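Side-chain contact in nicotinamide riboside transporter PnuC (Neisseria mucosa ATCC 25996, PDB 4QTN), which probably carries the vitamin B3 form nicotinamide riboside across the bacterial inner membrane as a homotrimer: residues 27-32 and 214-219. Numbering follows the deposited sequence.
Sequences LGIQAV and YVMYLC
Ile29 receives the end of the selenomethionine Met216, whose methyl CE lies 3.4 Å from Ile29 CB and 3.5 Å from its branch methyl CG2. A chi1 of -53° sets CG2 anti to the backbone N, where it meets CE, while CD1, ending the other branch, leads away from the contact. A beta-branched residue suits the place: it offers a broad apolar patch close to its own backbone, against which a long, unbranched side chain can end. Ile29 also packs on Leu212 of helix 208-234 and on Val166 of a neighbouring subunit, so it belongs to the trimer interface too.

One residue on, Gln30 comes to the same side chain from another direction. Its chain bends at chi2 (42°) and brings the amide nitrogen NE2 to 3.8 Å from Met216 SE and 3.9 Å from Met216 CE, a van der Waals approach made by the amide end alone. A flexible glutamine can swing its amide to the large, polarisable selenium; the residue also touches Ala47 and Pro209.

Unbranched and extended beyond CG, Met216 suits the gap between the helices, covering a little more than half of the 9.9 Å between its CA and that of Ile29. Phe26 and Ile51 add to its apolar surroundings.

The arrangement is transmembrane helix packing across a wide separation. Between these two segments Met216 does the bridging, other pairs adding to the packing of the helices, and it uses a face of helix 208-234 other than that of Tyr217, which touches the bound nicotinamide riboside, its OH hydrogen-bonded to Gly50 O.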
loop_
_atom_site.group_PDB
_atom_site.type_symbol
_atom_site.label_atom_id
_atom_site.label_comp_id
_atom_site.label_asym_id
_atom_site.label_seq_id
_atom_site.Cartn_x
_atom_site.Cartn_y
_atom_site.Cartn_z
ATOM N N LEU C 27 -1.637 9.424 16.653
ATOM C CA LEU C 27 -1.570 10.703 17.354
ATOM C C LEU C 27 -0.143 11.012 17.772
ATOM O O LEU C 27 0.273 12.164 17.754
ATOM C CB LEU C 27 -2.488 10.696 18.572
ATOM C CG LEU C 27 -3.938 10.358 18.249
ATOM C CD1 LEU C 27 -4.779 10.234 19.513
ATOM C CD2 LEU C 27 -4.523 11.382 17.285
ATOM N N GLY C 28 0.611 9.971 18.125
ATOM C CA GLY C 28 2.044 10.098 18.396
ATOM C C GLY C 28 2.849 10.685 17.242
ATOM O O GLY C 28 3.546 11.685 17.420
ATOM N N ILE C 29 2.774 10.045 16.069
ATOM C CA ILE C 29 3.504 10.507 14.878
ATOM C C ILE C 29 3.098 11.937 14.546
ATOM O O ILE C 29 3.893 12.734 14.022
ATOM C CB ILE C 29 3.225 9.599 13.649
ATOM C CG1 ILE C 29 3.500 8.127 13.977
ATOM C CG2 ILE C 29 4.042 10.036 12.440
ATOM C CD1 ILE C 29 4.916 7.841 14.428
ATOM N N GLN C 30 1.858 12.259 14.874
ATOM C CA GLN C 30 1.323 13.578 14.655
ATOM C C GLN C 30 1.900 14.559 15.683
ATOM O O GLN C 30 2.290 15.675 15.329
ATOM C CB GLN C 30 -0.214 13.538 14.722
ATOM C CG GLN C 30 -0.918 14.488 13.766
ATOM C CD GLN C 30 -0.279 14.523 12.389
ATOM O OE1 GLN C 30 0.271 15.550 11.980
ATOM N NE2 GLN C 30 -0.347 13.401 11.664
ATOM N N ALA C 31 1.981 14.119 16.945
ATOM C CA ALA C 31 2.597 14.915 18.020
ATOM C C ALA C 31 4.055 15.139 17.730
ATOM O O ALA C 31 4.552 16.261 17.831
ATOM C CB ALA C 31 2.436 14.227 19.364
ATOM N N VAL C 32 4.744 14.065 17.355
ATOM C CA VAL C 32 6.170 14.132 17.081
ATOM C C VAL C 32 6.496 15.023 15.862
ATOM O O VAL C 32 7.473 15.763 15.893
ATOM C CB VAL C 32 6.798 12.724 16.972
ATOM C CG1 VAL C 32 8.199 12.794 16.390
ATOM C CG2 VAL C 32 6.823 12.062 18.341
ATOM N N TYR C 214 -3.171 11.948 5.459
ATOM C CA TYR C 214 -3.787 11.135 4.404
ATOM C C TYR C 214 -3.199 9.753 4.228
ATOM O O TYR C 214 -3.875 8.866 3.718
ATOM C CB TYR C 214 -3.859 11.878 3.071
ATOM C CG TYR C 214 -5.101 12.668 2.973
ATOM C CD1 TYR C 214 -6.272 12.089 2.520
ATOM C CD2 TYR C 214 -5.151 13.966 3.455
ATOM C CE1 TYR C 214 -7.457 12.797 2.502
ATOM C CE2 TYR C 214 -6.327 14.693 3.435
ATOM C CZ TYR C 214 -7.481 14.102 2.965
ATOM O OH TYR C 214 -8.661 14.813 2.947
ATOM N N VAL C 215 -1.956 9.546 4.663
ATOM C CA VAL C 215 -1.425 8.189 4.714
ATOM C C VAL C 215 -2.110 7.401 5.826
ATOM O O VAL C 215 -2.536 6.275 5.611
ATOM C CB VAL C 215 0.108 8.146 4.845
ATOM C CG1 VAL C 215 0.611 6.706 4.975
ATOM C CG2 VAL C 215 0.737 8.803 3.640
HETATM N N MSE C 216 -2.283 8.026 6.991
HETATM C CA MSE C 216 -2.964 7.365 8.116
HETATM C C MSE C 216 -4.415 7.130 7.774
HETATM O O MSE C 216 -4.993 6.121 8.165
HETATM C CB MSE C 216 -2.817 8.177 9.388
HETATM C CG MSE C 216 -1.353 8.555 9.591
HETATM SE SE MSE C 216 -1.170 9.753 11.152
HETATM C CE MSE C 216 0.789 9.682 11.324
ATOM N N TYR C 217 -5.004 8.054 7.021
ATOM C CA TYR C 217 -6.347 7.871 6.479
ATOM C C TYR C 217 -6.474 6.599 5.650
ATOM O O TYR C 217 -7.461 5.884 5.774
ATOM C CB TYR C 217 -6.754 9.068 5.622
ATOM C CG TYR C 217 -7.399 10.173 6.395
ATOM C CD1 TYR C 217 -7.256 10.250 7.785
ATOM C CD2 TYR C 217 -8.135 11.179 5.742
ATOM C CE1 TYR C 217 -7.837 11.280 8.508
ATOM C CE2 TYR C 217 -8.719 12.222 6.458
ATOM C CZ TYR C 217 -8.569 12.265 7.845
ATOM O OH TYR C 217 -9.144 13.283 8.572
ATOM N N LEU C 218 -5.487 6.346 4.787
ATOM C CA LEU C 218 -5.517 5.211 3.873
ATOM C C LEU C 218 -5.523 3.894 4.643
ATOM O O LEU C 218 -6.335 2.992 4.361
ATOM C CB LEU C 218 -4.309 5.262 2.921
ATOM C CG LEU C 218 -4.238 4.509 1.563
ATOM C CD1 LEU C 218 -2.841 3.925 1.386
ATOM C CD2 LEU C 218 -5.313 3.430 1.326
ATOM N N CYS C 219 -4.627 3.777 5.615
ATOM C CA CYS C 219 -4.610 2.607 6.467
ATOM C C CYS C 219 -5.986 2.392 7.088
ATOM O O CYS C 219 -6.631 1.354 6.859
ATOM C CB CYS C 219 -3.567 2.762 7.554
ATOM S SG CYS C 219 -1.898 2.968 6.920
#